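Local atomic coordinates of dual function macrocyclase-peptidase POPB (Galerina marginata, PDB entry 5N4B), a protein that cleaves toxin precursor peptides after prolyl residues and then macrocyclises the trimmed intermediate in amanitin biosynthesis. Residues 359-364 / 375-379; 465-469 / 552-557; 468-474 / 527-531; 474-480 / 521-527. The protein carries 1 engineered substitution. All coordinates share one frame; numbering follows the deposited sequence.

From the N terminus, the chain first closes a short loop at contact 1, where strands 361-368 and 372-379 pair within one blade of the beta-propeller. It then passes to the alpha/beta-hydrolase part of the enzyme, where the other three contacts cluster. Contact 2 brings the end of strand 459-467 against helix 548-563. Within the long loop so formed lies contact 4, pairing strand 473-481 with strand 522-526; contact 3, joining the turn between strands 459-467 and 473-481 to the loop after strand 522-526, encloses contact 4 and shares Ser468 and Lys469 with contact 2 and Ile474 and Ser527 with contact 4. Contact 1 stands apart, its nearest atoms about 7 Å from those of contacts 3 and 4.

Contact 1: 359-364 / 375-379; sequences DAKLAQ and AIYKR
A classic beta bulge interrupts this antiparallel hairpin of a propeller blade, where Ala363 and Gln364 together face Ile376. Ala363 N donates to Ile376 O at 2.8 Å, while Gln364 N makes only a weak bond to the same oxygen; the return bond, Ile376 N to Gln364 O, restores the regular pattern. Before the bulge, Lys361 and Lys378 form a hydrogen-bonded pair, with Lys378 N reaching Lys361 O at 2.8 Å in a nearly straight bond (169°). On one face of the sheet, Leu362 lays its CD1 methyl over the Tyr377 ring, 4.0 Å from the centroid and 17° off the normal, a CH-pi contact. With Leu362 CG anti to the backbone N (chi1 178°), CD1 reaches across to the ring and also touches Ala375 CB. Ala360 O lies in the ring plane at the edge of Tyr377. Farther along, Ala360 CB lies over one face of the Arg379 guanidinium, toward the rim, 3.6 Å from NH1, while Arg379 NE is held by a salt bridge to Glu384. On the sheet's other face, the extended Gln364 runs alongside Ile376, and its OE1 accepts from Ile408 N. Lys378 NZ bridges to Asp383 and Asp505. Strand 382-388 continues the sheet beyond 372-379, with Tyr386 and Tyr388 against Tyr377, while strand 405-409 of the neighbouring sheet packs on Ile376 and Gln364.

Contact 2: 465-469 / 552-557; sequences WYESK and DDFIAA
Tyr466 presses its ring against helix 548-563 in the tight part of this strand-to-helix contact. Ala557 CA lies over one face of the ring, 3.9 Å from its centroid, and Ala557 CB comes within 3.5 Å of Tyr466 CZ. With Tyr466 CG between its own backbone N and carbonyl carbon (chi1 68°), the ring turns onto the helix and the hydroxyl donates to Asp553 O at 2.7 Å. The hydroxyl approaches from above the carbonyl plane, and the helical donor Ala557 N reaches the oxygen from the opposite face, so two donors grip it. Beside the ring, Ser468 OG gives a short bond of 2.6 Å to Asp553 OD1, meeting it almost along the C-O axis; Arg529 forms a salt bridge to that same oxygen. Toward solvent the fit is looser. The extended Lys469 passes across Asp552, its NZ 4.4 Å from OD2, and one water spans the two charged groups. A second water links Lys469 N to Asp552 O. The contact seats the edge strand 459-467 of the central sheet on helix 548-563; Phe554, which points away from the strand, and Ile555 on the helix flank touch helix 579-590, while Ile474 of strand 473-481 packs beside Tyr466.

Contact 3: 468-474 / 527-531; sequences SKDGTKI and SIRGG
The guanidinium of Arg529 is met at its edge by Asp470 OD2 and over one face by Thr472, two residues of one turn region. Arg529 NH1 donates to Asp470 OD2 at 2.9 Å, nearly in the guanidinium plane and onto the syn lone pair of the carboxylate, the two planes 56° apart. Arg529 NH2 adds a weak bond to that oxygen. Thr472 CB stands above the centre of the guanidinium, 4.0 Å from Arg529 CZ. In an Asx turn, Asp470 OD1 accepts from Thr472 N and, at 2.6 Å, from Thr472 OG1, both from the same face. Asp470 CG lies between the backbone N and carbonyl carbon (chi1 73°), which swings the carboxylate back over its own turn: OD1 meets Thr472, OD2 is left to Arg529. A water joins Ser468 OG to Asp470 N and, weakly, Arg529 NH2; Ser468 OG also bonds to Asp553 OD1, which takes a salt bridge from Arg529 NH2. Where the segment enters strand 473-481, Ile474 CG2 rests 3.5 Å from Ser527 O. From the loop after strand 522-526, Arg529 ties the type I turn 468-471, between strands 459-467 and 473-481, to helix 548-563, while Trp538 of helix 536-540 packs on Thr472, Ile474 and Arg529.

Contact 4: 474-480 / 521-527; sequences IPMFIVR and AIFAVPS
Phe477 with Val525 and Val479 with Phe523 are antiparallel pairs, each hydrogen-bonded in both directions, and the side chains fall alternately on the two faces of the sheet. Val479 N reaches Phe523 O at 2.8 Å, in the carbonyl plane. Phe477 N instead comes to Val525 O from above its plane, 50° out of it. Just beyond strand 522-526, Ser527 N adds a fifth bond, to Pro475 O, with an N-H...O angle of 172°. Between the bonded pairs the CA atoms are used too: Ala524 CA lies 3.2 Å from Phe477 O in a CA-H...O contact.

On the face of Met476, Ile478 and Ile522, the sulfur of Met476 sits 3.9 Å from both Ala524 CB and Pro526 CB. Met476 CG is anti to the backbone N (chi1 176°), and the chain rises from the sheet alongside Pro526, with SD in reach of both neighbours. Ile478 CG2 meets Ile522 CD1 at 4.2 Å. The other face has Phe477 CB against Val525 CB, and Val479 CG2 near the plane of the Phe523 ring, at its edge.

This pairing belongs to the mixed eight-stranded sheet of the alpha/beta-hydrolase fold, in which antiparallel strands 459-467 and 473-481 precede the run of parallel ones. Phe560 and Leu561 of helix 548-563 cover Met476, and Ala557 touches Pro526. On the Phe477 and Val525 face, Phe424 packs edge-to-face with Phe477, and Val525 touches an aromatic side chain of the bound peptide. Strand 492-495, next in the sheet beyond 522-526, touches Phe523 through Ile493 and Tyr495.

Contact 1: 359-364 / 375-379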
loop_
_atom_site.group_PDB
_atom_site.type_symbol
_atom_site.label_atom_id
_atom_site.label_comp_id
_atom_site.label_asym_id
_atom_site.label_seq_id
_atom_site.Cartn_x
_atom_site.Cartn_y
_atom_site.Cartn_z
ATOM N N ASP A 359 17.770 -9.603 -15.090
ATOM C CA ASP A 359 17.074 -8.377 -15.491
ATOM C C ASP A 359 15.545 -8.508 -15.418
ATOM O O ASP A 359 14.807 -7.899 -16.219
ATOM C CB ASP A 359 17.512 -7.961 -16.891
ATOM C CG ASP A 359 18.979 -7.534 -16.946
ATOM O OD1 ASP A 359 19.406 -6.576 -16.234
ATOM O OD2 ASP A 359 19.701 -8.204 -17.693
ATOM N N ALA A 360 15.042 -9.365 -14.536
ATOM C CA ALA A 360 13.617 -9.335 -14.261
ATOM C C ALA A 360 13.418 -9.802 -12.831
ATOM O O ALA A 360 13.955 -10.834 -12.441
ATOM C CB ALA A 360 12.820 -10.235 -15.187
ATOM N N LYS A 361 12.613 -9.078 -12.074
ATOM C CA LYS A 361 12.358 -9.390 -10.684
ATOM C C LYS A 361 11.307 -10.478 -10.593
ATOM O O LYS A 361 10.219 -10.383 -11.152
ATOM C CB LYS A 361 11.867 -8.132 -9.978
ATOM C CG LYS A 361 11.582 -8.334 -8.507
ATOM C CD LYS A 361 11.048 -7.063 -7.878
ATOM C CE LYS A 361 10.900 -7.180 -6.445
ATOM N NZ LYS A 361 10.216 -5.952 -5.925
ATOM N N LEU A 362 11.595 -11.488 -9.803
ATOM C CA LEU A 362 10.598 -12.505 -9.481
ATOM C C LEU A 362 9.730 -11.925 -8.366
ATOM O O LEU A 362 10.189 -11.761 -7.226
ATOM C CB LEU A 362 11.280 -13.792 -9.055
ATOM C CG LEU A 362 10.341 -14.928 -8.636
ATOM C CD1 LEU A 362 9.481 -15.375 -9.822
ATOM C CD2 LEU A 362 11.099 -16.063 -8.035
ATOM N N ALA A 363 8.493 -11.600 -8.687
ATOM C CA ALA A 363 7.609 -10.853 -7.781
ATOM C C ALA A 363 6.715 -11.741 -6.940
ATOM O O ALA A 363 6.394 -11.373 -5.803
ATOM C CB ALA A 363 6.729 -9.907 -8.604
ATOM N N GLN A 364 6.274 -12.872 -7.474
ATOM C CA GLN A 364 5.352 -13.758 -6.768
ATOM C C GLN A 364 5.491 -15.170 -7.326
ATOM O O GLN A 364 5.637 -15.335 -8.551
ATOM C CB GLN A 364 3.916 -13.263 -6.977
ATOM C CG GLN A 364 2.894 -13.987 -6.099
ATOM C CD GLN A 364 1.433 -13.624 -6.338
ATOM O OE1 GLN A 364 1.068 -12.883 -7.237
ATOM N NE2 GLN A 364 0.575 -14.254 -5.575
ATOM N N ALA A 375 4.412 -18.204 -11.655
ATOM C CA ALA A 375 5.382 -17.169 -11.325
ATOM C C ALA A 375 5.020 -15.897 -12.053
ATOM O O ALA A 375 4.651 -15.925 -13.225
ATOM C CB ALA A 375 6.780 -17.584 -11.787
ATOM N N ILE A 376 5.162 -14.770 -11.360
ATOM C CA ILE A 376 5.045 -13.447 -11.974
ATOM C C ILE A 376 6.416 -12.820 -11.923
ATOM O O ILE A 376 7.020 -12.705 -10.840
ATOM C CB ILE A 376 4.000 -12.573 -11.287
ATOM C CG1 ILE A 376 2.624 -13.171 -11.544
ATOM C CG2 ILE A 376 4.076 -11.118 -11.832
ATOM C CD1 ILE A 376 1.570 -12.520 -10.730
ATOM N N TYR A 377 6.915 -12.449 -13.100
ATOM C CA TYR A 377 8.134 -11.678 -13.272
ATOM C C TYR A 377 7.769 -10.261 -13.640
ATOM O O TYR A 377 6.860 -10.017 -14.461
ATOM C CB TYR A 377 8.994 -12.258 -14.376
ATOM C CG TYR A 377 9.785 -13.445 -13.951
ATOM C CD1 TYR A 377 10.996 -13.262 -13.335
ATOM C CD2 TYR A 377 9.332 -14.730 -14.160
ATOM C CE1 TYR A 377 11.769 -14.348 -12.900
ATOM C CE2 TYR A 377 10.102 -15.811 -13.774
ATOM C CZ TYR A 377 11.296 -15.596 -13.128
ATOM O OH TYR A 377 11.969 -16.733 -12.725
ATOM N N LYS A 378 8.450 -9.326 -13.035
ATOM C CA LYS A 378 8.287 -7.914 -13.343
ATOM C C LYS A 378 9.490 -7.505 -14.185
ATOM O O LYS A 378 10.597 -7.422 -13.663
ATOM C CB LYS A 378 8.163 -7.087 -12.072
ATOM C CG LYS A 378 7.744 -5.648 -12.317
ATOM C CD LYS A 378 7.730 -4.817 -11.072
ATOM C CE LYS A 378 6.753 -5.366 -10.014
ATOM N NZ LYS A 378 5.355 -5.446 -10.470
ATOM N N ARG A 379 9.289 -7.302 -15.487
ATOM C CA ARG A 379 10.360 -6.984 -16.415
ATOM C C ARG A 379 10.053 -5.587 -16.963
ATOM O O ARG A 379 8.974 -5.360 -17.546
ATOM C CB ARG A 379 10.395 -8.018 -17.548
ATOM C CG ARG A 379 11.572 -7.764 -18.483
ATOM C CD ARG A 379 11.460 -8.583 -19.798
ATOM N NE ARG A 379 11.112 -9.914 -19.430
ATOM C CZ ARG A 379 11.950 -10.814 -18.935
ATOM N NH1 ARG A 379 13.248 -10.541 -18.794
ATOM N NH2 ARG A 379 11.447 -12.007 -18.580
#

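Contact 2: 465-469 / 552-557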
loop_
_atom_site.group_PDB
_atom_site.type_symbol
_atom_site.label_atom_id
_atom_site.label_comp_id
_atom_site.label_asym_id
_atom_site.label_seq_id
_atom_site.Cartn_x
_atom_site.Cartn_y
_atom_site.Cartn_z
ATOM N N TRP A 465 12.367 6.364 -21.557
ATOM C CA TRP A 465 13.525 6.354 -20.688
ATOM C C TRP A 465 14.170 7.726 -20.688
ATOM O O TRP A 465 14.279 8.372 -21.735
ATOM C CB TRP A 465 14.550 5.295 -21.122
ATOM C CG TRP A 465 14.049 3.896 -21.017
ATOM C CD1 TRP A 465 13.190 3.266 -21.863
ATOM C CD2 TRP A 465 14.393 2.972 -20.012
ATOM N NE1 TRP A 465 12.945 2.002 -21.404
ATOM C CE2 TRP A 465 13.703 1.781 -20.284
ATOM C CE3 TRP A 465 15.225 3.028 -18.910
ATOM C CZ2 TRP A 465 13.834 0.639 -19.447
ATOM C CZ3 TRP A 465 15.373 1.936 -18.110
ATOM C CH2 TRP A 465 14.678 0.739 -18.385
ATOM N N TYR A 466 14.579 8.161 -19.513
ATOM C CA TYR A 466 15.282 9.439 -19.333
ATOM C C TYR A 466 16.528 9.197 -18.493
ATOM O O TYR A 466 16.729 8.137 -17.925
ATOM C CB TYR A 466 14.378 10.521 -18.703
ATOM C CG TYR A 466 14.003 10.258 -17.264
ATOM C CD1 TYR A 466 12.948 9.423 -16.923
ATOM C CD2 TYR A 466 14.691 10.868 -16.234
ATOM C CE1 TYR A 466 12.612 9.199 -15.602
ATOM C CE2 TYR A 466 14.352 10.642 -14.929
ATOM C CZ TYR A 466 13.316 9.824 -14.615
ATOM O OH TYR A 466 12.991 9.620 -13.286
ATOM N N GLU A 467 17.361 10.211 -18.383
ATOM C CA GLU A 467 18.644 10.106 -17.692
ATOM C C GLU A 467 18.625 10.985 -16.455
ATOM O O GLU A 467 18.209 12.151 -16.516
ATOM C CB GLU A 467 19.780 10.568 -18.618
ATOM C CG GLU A 467 21.152 10.325 -18.097
ATOM C CD GLU A 467 22.216 10.693 -19.121
ATOM O OE1 GLU A 467 22.005 10.384 -20.313
ATOM O OE2 GLU A 467 23.263 11.250 -18.728
ATOM N N SER A 468 19.039 10.424 -15.341
ATOM C CA SER A 468 19.155 11.177 -14.114
ATOM C C SER A 468 20.488 11.909 -14.086
ATOM O O SER A 468 21.342 11.700 -14.947
ATOM C CB SER A 468 18.979 10.268 -12.890
ATOM O OG SER A 468 18.750 11.061 -11.725
ATOM N N LYS A 469 20.646 12.759 -13.073
ATOM C CA LYS A 469 21.878 13.539 -12.883
ATOM C C LYS A 469 23.148 12.718 -13.048
ATOM O O LYS A 469 24.089 13.151 -13.732
ATOM C CB LYS A 469 21.802 14.143 -11.470
ATOM C CG LYS A 469 22.950 15.024 -11.126
ATOM C CD LYS A 469 22.775 15.634 -9.745
ATOM C CE LYS A 469 24.071 16.227 -9.233
ATOM N NZ LYS A 469 23.810 16.888 -7.943
ATOM N N ASP A 552 16.690 13.411 -7.089
ATOM C CA ASP A 552 17.278 13.734 -8.375
ATOM C C ASP A 552 16.533 13.021 -9.512
ATOM O O ASP A 552 16.296 13.605 -10.568
ATOM C CB ASP A 552 18.766 13.364 -8.359
ATOM C CG ASP A 552 19.623 14.315 -7.487
ATOM O OD1 ASP A 552 19.195 15.471 -7.264
ATOM O OD2 ASP A 552 20.730 13.900 -7.085
ATOM N N ASP A 553 16.165 11.766 -9.318
ATOM C CA ASP A 553 15.450 11.026 -10.359
ATOM C C ASP A 553 14.092 11.672 -10.629
ATOM O O ASP A 553 13.668 11.800 -11.769
ATOM C CB ASP A 553 15.255 9.561 -9.948
ATOM C CG ASP A 553 16.531 8.739 -9.934
ATOM O OD1 ASP A 553 17.563 9.227 -10.398
ATOM O OD2 ASP A 553 16.422 7.597 -9.438
ATOM N N PHE A 554 13.389 12.079 -9.573
ATOM C CA PHE A 554 12.046 12.632 -9.733
ATOM C C PHE A 554 12.092 14.013 -10.382
ATOM O O PHE A 554 11.289 14.321 -11.281
ATOM C CB PHE A 554 11.350 12.687 -8.372
ATOM C CG PHE A 554 9.843 12.765 -8.429
ATOM C CD1 PHE A 554 9.086 11.757 -8.973
ATOM C CD2 PHE A 554 9.193 13.801 -7.795
ATOM C CE1 PHE A 554 7.698 11.810 -8.971
ATOM C CE2 PHE A 554 7.813 13.879 -7.793
ATOM C CZ PHE A 554 7.073 12.902 -8.385
ATOM N N ILE A 555 13.047 14.836 -9.971
ATOM C CA ILE A 555 13.214 16.140 -10.590
ATOM C C ILE A 555 13.636 16.023 -12.062
ATOM O O ILE A 555 13.102 16.708 -12.947
ATOM C CB ILE A 555 14.195 16.976 -9.755
ATOM C CG1 ILE A 555 13.568 17.320 -8.411
ATOM C CG2 ILE A 555 14.598 18.219 -10.548
ATOM C CD1 ILE A 555 14.593 17.791 -7.381
ATOM N N ALA A 556 14.564 15.105 -12.355
ATOM C CA ALA A 556 14.958 14.889 -13.746
ATOM C C ALA A 556 13.787 14.438 -14.623
ATOM O O ALA A 556 13.710 14.781 -15.823
ATOM C CB ALA A 556 16.133 13.922 -13.825
ATOM N N ALA A 557 12.863 13.651 -14.073
ATOM C CA ALA A 557 11.709 13.233 -14.854
ATOM C C ALA A 557 10.885 14.445 -15.280
ATOM O O ALA A 557 10.453 14.544 -16.431
ATOM C CB ALA A 557 10.870 12.260 -14.032
HETATM O O HOH W 1 22.744 15.150 -5.956
HETATM O O HOH W 2 18.629 14.757 -11.553
#

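Contact 3: 468-474 / 527-531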
loop_
_atom_site.group_PDB
_atom_site.type_symbol
_atom_site.label_atom_id
_atom_site.label_comp_id
_atom_site.label_asym_id
_atom_site.label_seq_id
_atom_site.Cartn_x
_atom_site.Cartn_y
_atom_site.Cartn_z
ATOM N N SER A 468 19.039 10.424 -15.341
ATOM C CA SER A 468 19.155 11.177 -14.114
ATOM C C SER A 468 20.488 11.909 -14.086
ATOM O O SER A 468 21.342 11.700 -14.947
ATOM C CB SER A 468 18.979 10.268 -12.890
ATOM O OG SER A 468 18.750 11.061 -11.725
ATOM N N LYS A 469 20.646 12.759 -13.073
ATOM C CA LYS A 469 21.878 13.539 -12.883
ATOM C C LYS A 469 23.148 12.718 -13.048
ATOM O O LYS A 469 24.089 13.151 -13.732
ATOM C CB LYS A 469 21.802 14.143 -11.470
ATOM C CG LYS A 469 22.950 15.024 -11.126
ATOM C CD LYS A 469 22.775 15.634 -9.745
ATOM C CE LYS A 469 24.071 16.227 -9.233
ATOM N NZ LYS A 469 23.810 16.888 -7.943
ATOM N N ASP A 470 23.210 11.545 -12.428
ATOM C CA ASP A 470 24.390 10.719 -12.405
ATOM C C ASP A 470 24.520 9.823 -13.623
ATOM O O ASP A 470 25.457 9.022 -13.686
ATOM C CB ASP A 470 24.482 9.933 -11.094
ATOM C CG ASP A 470 23.469 8.777 -10.981
ATOM O OD1 ASP A 470 22.729 8.534 -11.964
ATOM O OD2 ASP A 470 23.457 8.085 -9.933
ATOM N N GLY A 471 23.618 9.935 -14.586
ATOM C CA GLY A 471 23.715 9.163 -15.798
ATOM C C GLY A 471 22.837 7.924 -15.837
ATOM O O GLY A 471 22.675 7.331 -16.909
ATOM N N THR A 472 22.223 7.553 -14.709
ATOM C CA THR A 472 21.380 6.365 -14.670
ATOM C C THR A 472 20.152 6.551 -15.549
ATOM O O THR A 472 19.483 7.591 -15.505
ATOM C CB THR A 472 20.935 6.084 -13.241
ATOM O OG1 THR A 472 22.083 6.001 -12.395
ATOM C CG2 THR A 472 20.163 4.777 -13.166
ATOM N N LYS A 473 19.850 5.549 -16.349
ATOM C CA LYS A 473 18.665 5.553 -17.181
ATOM C C LYS A 473 17.481 5.034 -16.378
ATOM O O LYS A 473 17.551 3.984 -15.737
ATOM C CB LYS A 473 18.899 4.699 -18.416
ATOM C CG LYS A 473 20.077 5.196 -19.262
ATOM C CD LYS A 473 19.912 6.633 -19.705
ATOM C CE LYS A 473 21.061 7.084 -20.639
ATOM N NZ LYS A 473 22.425 6.802 -20.034
ATOM N N ILE A 474 16.392 5.799 -16.399
ATOM C CA ILE A 474 15.208 5.546 -15.581
ATOM C C ILE A 474 14.038 5.410 -16.542
ATOM O O ILE A 474 13.839 6.295 -17.387
ATOM C CB ILE A 474 14.911 6.693 -14.599
ATOM C CG1 ILE A 474 16.125 7.158 -13.786
ATOM C CG2 ILE A 474 13.763 6.301 -13.683
ATOM C CD1 ILE A 474 16.654 6.234 -12.843
ATOM N N SER A 527 9.912 5.471 -12.653
ATOM C CA SER A 527 10.326 4.368 -11.801
ATOM C C SER A 527 11.620 4.733 -11.067
ATOM O O SER A 527 12.655 4.098 -11.229
ATOM C CB SER A 527 10.536 3.108 -12.634
ATOM O OG SER A 527 9.403 2.824 -13.465
ATOM N N ILE A 528 11.514 5.705 -10.171
ATOM C CA ILE A 528 12.699 6.277 -9.523
ATOM C C ILE A 528 13.333 5.296 -8.533
ATOM O O ILE A 528 12.675 4.421 -7.944
ATOM C CB ILE A 528 12.335 7.605 -8.862
ATOM C CG1 ILE A 528 11.367 7.394 -7.704
ATOM C CG2 ILE A 528 11.815 8.561 -9.909
ATOM C CD1 ILE A 528 10.834 8.714 -7.124
ATOM N N ARG A 529 14.632 5.476 -8.334
ATOM C CA ARG A 529 15.377 4.679 -7.372
ATOM C C ARG A 529 14.842 4.888 -5.969
ATOM O O ARG A 529 14.244 5.926 -5.663
ATOM C CB ARG A 529 16.862 5.001 -7.463
ATOM C CG ARG A 529 17.529 4.384 -8.679
ATOM C CD ARG A 529 18.948 4.805 -8.833
ATOM N NE ARG A 529 19.018 6.198 -9.209
ATOM C CZ ARG A 529 20.129 6.877 -9.413
ATOM N NH1 ARG A 529 21.321 6.317 -9.209
ATOM N NH2 ARG A 529 20.047 8.128 -9.788
ATOM N N GLY A 530 15.027 3.877 -5.130
ATOM C CA GLY A 530 14.331 3.717 -3.890
ATOM C C GLY A 530 13.123 2.793 -3.992
ATOM O O GLY A 530 12.765 2.121 -3.027
ATOM N N GLY A 531 12.490 2.740 -5.163
ATOM C CA GLY A 531 11.522 1.699 -5.419
ATOM C C GLY A 531 12.157 0.342 -5.627
ATOM O O GLY A 531 13.380 0.195 -5.627
HETATM O O HOH W 3 21.186 10.835 -10.405
#

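Contact 4: 474-480 / 521-527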
loop_
_atom_site.group_PDB
_atom_site.type_symbol
_atom_site.label_atom_id
_atom_site.label_comp_id
_atom_site.label_asym_id
_atom_site.label_seq_id
_atom_site.Cartn_x
_atom_site.Cartn_y
_atom_site.Cartn_z
ATOM N N ILE A 474 16.392 5.799 -16.399
ATOM C CA ILE A 474 15.208 5.546 -15.581
ATOM C C ILE A 474 14.038 5.410 -16.542
ATOM O O ILE A 474 13.839 6.295 -17.387
ATOM C CB ILE A 474 14.911 6.693 -14.599
ATOM C CG1 ILE A 474 16.125 7.158 -13.786
ATOM C CG2 ILE A 474 13.763 6.301 -13.683
ATOM C CD1 ILE A 474 16.654 6.234 -12.843
ATOM N N PRO A 475 13.199 4.381 -16.432
ATOM C CA PRO A 475 11.971 4.332 -17.243
ATOM C C PRO A 475 10.836 5.079 -16.571
ATOM O O PRO A 475 10.804 5.252 -15.351
ATOM C CB PRO A 475 11.631 2.833 -17.283
ATOM C CG PRO A 475 12.112 2.380 -15.943
ATOM C CD PRO A 475 13.319 3.190 -15.548
ATOM N N MET A 476 9.908 5.519 -17.402
ATOM C CA MET A 476 8.763 6.293 -16.941
ATOM C C MET A 476 7.558 5.930 -17.799
ATOM O O MET A 476 7.613 6.009 -19.032
ATOM C CB MET A 476 9.030 7.780 -17.078
ATOM C CG MET A 476 7.846 8.670 -16.716
ATOM S SD MET A 476 8.287 10.394 -16.324
ATOM C CE MET A 476 9.296 10.869 -17.720
ATOM N N PHE A 477 6.433 5.634 -17.149
ATOM C CA PHE A 477 5.176 5.460 -17.874
ATOM C C PHE A 477 4.546 6.813 -18.159
ATOM O O PHE A 477 4.565 7.710 -17.311
ATOM C CB PHE A 477 4.190 4.658 -17.044
ATOM C CG PHE A 477 4.603 3.248 -16.772
ATOM C CD1 PHE A 477 4.724 2.330 -17.804
ATOM C CD2 PHE A 477 4.842 2.826 -15.482
ATOM C CE1 PHE A 477 5.075 1.002 -17.527
ATOM C CE2 PHE A 477 5.170 1.460 -15.216
ATOM C CZ PHE A 477 5.280 0.595 -16.237
ATOM N N ILE A 478 4.029 6.971 -19.382
ATOM C CA ILE A 478 3.287 8.166 -19.777
ATOM C C ILE A 478 1.925 7.702 -20.262
ATOM O O ILE A 478 1.841 6.881 -21.187
ATOM C CB ILE A 478 4.023 8.980 -20.855
ATOM C CG1 ILE A 478 5.349 9.492 -20.257
ATOM C CG2 ILE A 478 3.179 10.133 -21.274
ATOM C CD1 ILE A 478 6.206 10.403 -21.200
ATOM N N VAL A 479 0.866 8.239 -19.665
ATOM C CA VAL A 479 -0.509 7.901 -20.015
ATOM C C VAL A 479 -1.181 9.132 -20.596
ATOM O O VAL A 479 -1.052 10.238 -20.045
ATOM C CB VAL A 479 -1.310 7.383 -18.804
ATOM C CG1 VAL A 479 -2.677 6.901 -19.246
ATOM C CG2 VAL A 479 -0.535 6.278 -18.104
ATOM N N ARG A 480 -1.951 8.933 -21.681
ATOM C CA ARG A 480 -2.678 10.045 -22.304
ATOM C C ARG A 480 -3.990 9.549 -22.900
ATOM O O ARG A 480 -4.137 8.378 -23.252
ATOM C CB ARG A 480 -1.843 10.724 -23.386
ATOM C CG ARG A 480 -1.491 9.816 -24.568
ATOM C CD ARG A 480 -0.989 10.557 -25.763
ATOM N NE ARG A 480 -0.367 9.634 -26.690
ATOM C CZ ARG A 480 0.279 10.050 -27.770
ATOM N NH1 ARG A 480 0.308 11.342 -28.076
ATOM N NH2 ARG A 480 0.876 9.175 -28.551
ATOM N N ALA A 521 -4.508 16.344 -20.531
ATOM C CA ALA A 521 -3.294 16.294 -19.728
ATOM C C ALA A 521 -2.709 14.898 -19.834
ATOM O O ALA A 521 -3.334 13.988 -20.356
ATOM C CB ALA A 521 -3.618 16.611 -18.264
ATOM N N ILE A 522 -1.478 14.734 -19.348
ATOM C CA ILE A 522 -0.827 13.427 -19.336
ATOM C C ILE A 522 -0.522 13.049 -17.882
ATOM O O ILE A 522 -0.451 13.914 -16.994
ATOM C CB ILE A 522 0.433 13.406 -20.204
ATOM C CG1 ILE A 522 1.564 14.225 -19.591
ATOM C CG2 ILE A 522 0.129 13.849 -21.634
ATOM C CD1 ILE A 522 2.856 14.184 -20.360
ATOM N N PHE A 523 -0.397 11.732 -17.625
ATOM C CA PHE A 523 -0.030 11.193 -16.318
ATOM C C PHE A 523 1.308 10.488 -16.474
ATOM O O PHE A 523 1.482 9.658 -17.356
ATOM C CB PHE A 523 -1.087 10.195 -15.867
ATOM C CG PHE A 523 -0.941 9.636 -14.500
ATOM C CD1 PHE A 523 -0.925 10.469 -13.404
ATOM C CD2 PHE A 523 -0.912 8.274 -14.322
ATOM C CE1 PHE A 523 -0.835 9.962 -12.115
ATOM C CE2 PHE A 523 -0.790 7.766 -13.021
ATOM C CZ PHE A 523 -0.748 8.601 -11.954
ATOM N N ALA A 524 2.252 10.811 -15.606
ATOM C CA ALA A 524 3.618 10.334 -15.706
ATOM C C ALA A 524 3.998 9.630 -14.420
ATOM O O ALA A 524 3.819 10.182 -13.332
ATOM C CB ALA A 524 4.571 11.496 -15.961
ATOM N N VAL A 525 4.602 8.448 -14.544
ATOM C CA VAL A 525 4.969 7.620 -13.384
ATOM C C VAL A 525 6.400 7.144 -13.544
ATOM O O VAL A 525 6.642 6.086 -14.150
ATOM C CB VAL A 525 4.029 6.424 -13.221
ATOM C CG1 VAL A 525 4.332 5.671 -11.940
ATOM C CG2 VAL A 525 2.559 6.871 -13.217
ATOM N N PRO A 526 7.380 7.924 -13.106
ATOM C CA PRO A 526 8.786 7.524 -13.244
ATOM C C PRO A 526 9.149 6.473 -12.213
ATOM O O PRO A 526 8.815 6.572 -11.026
ATOM C CB PRO A 526 9.554 8.823 -13.013
ATOM C CG PRO A 526 8.654 9.631 -12.123
ATOM C CD PRO A 526 7.255 9.285 -12.556
ATOM N N SER A 527 9.912 5.471 -12.653
ATOM C CA SER A 527 10.326 4.368 -11.801
ATOM C C SER A 527 11.620 4.733 -11.067
ATOM O O SER A 527 12.655 4.098 -11.229
ATOM C CB SER A 527 10.536 3.108 -12.634
ATOM O OG SER A 527 9.403 2.824 -13.465
#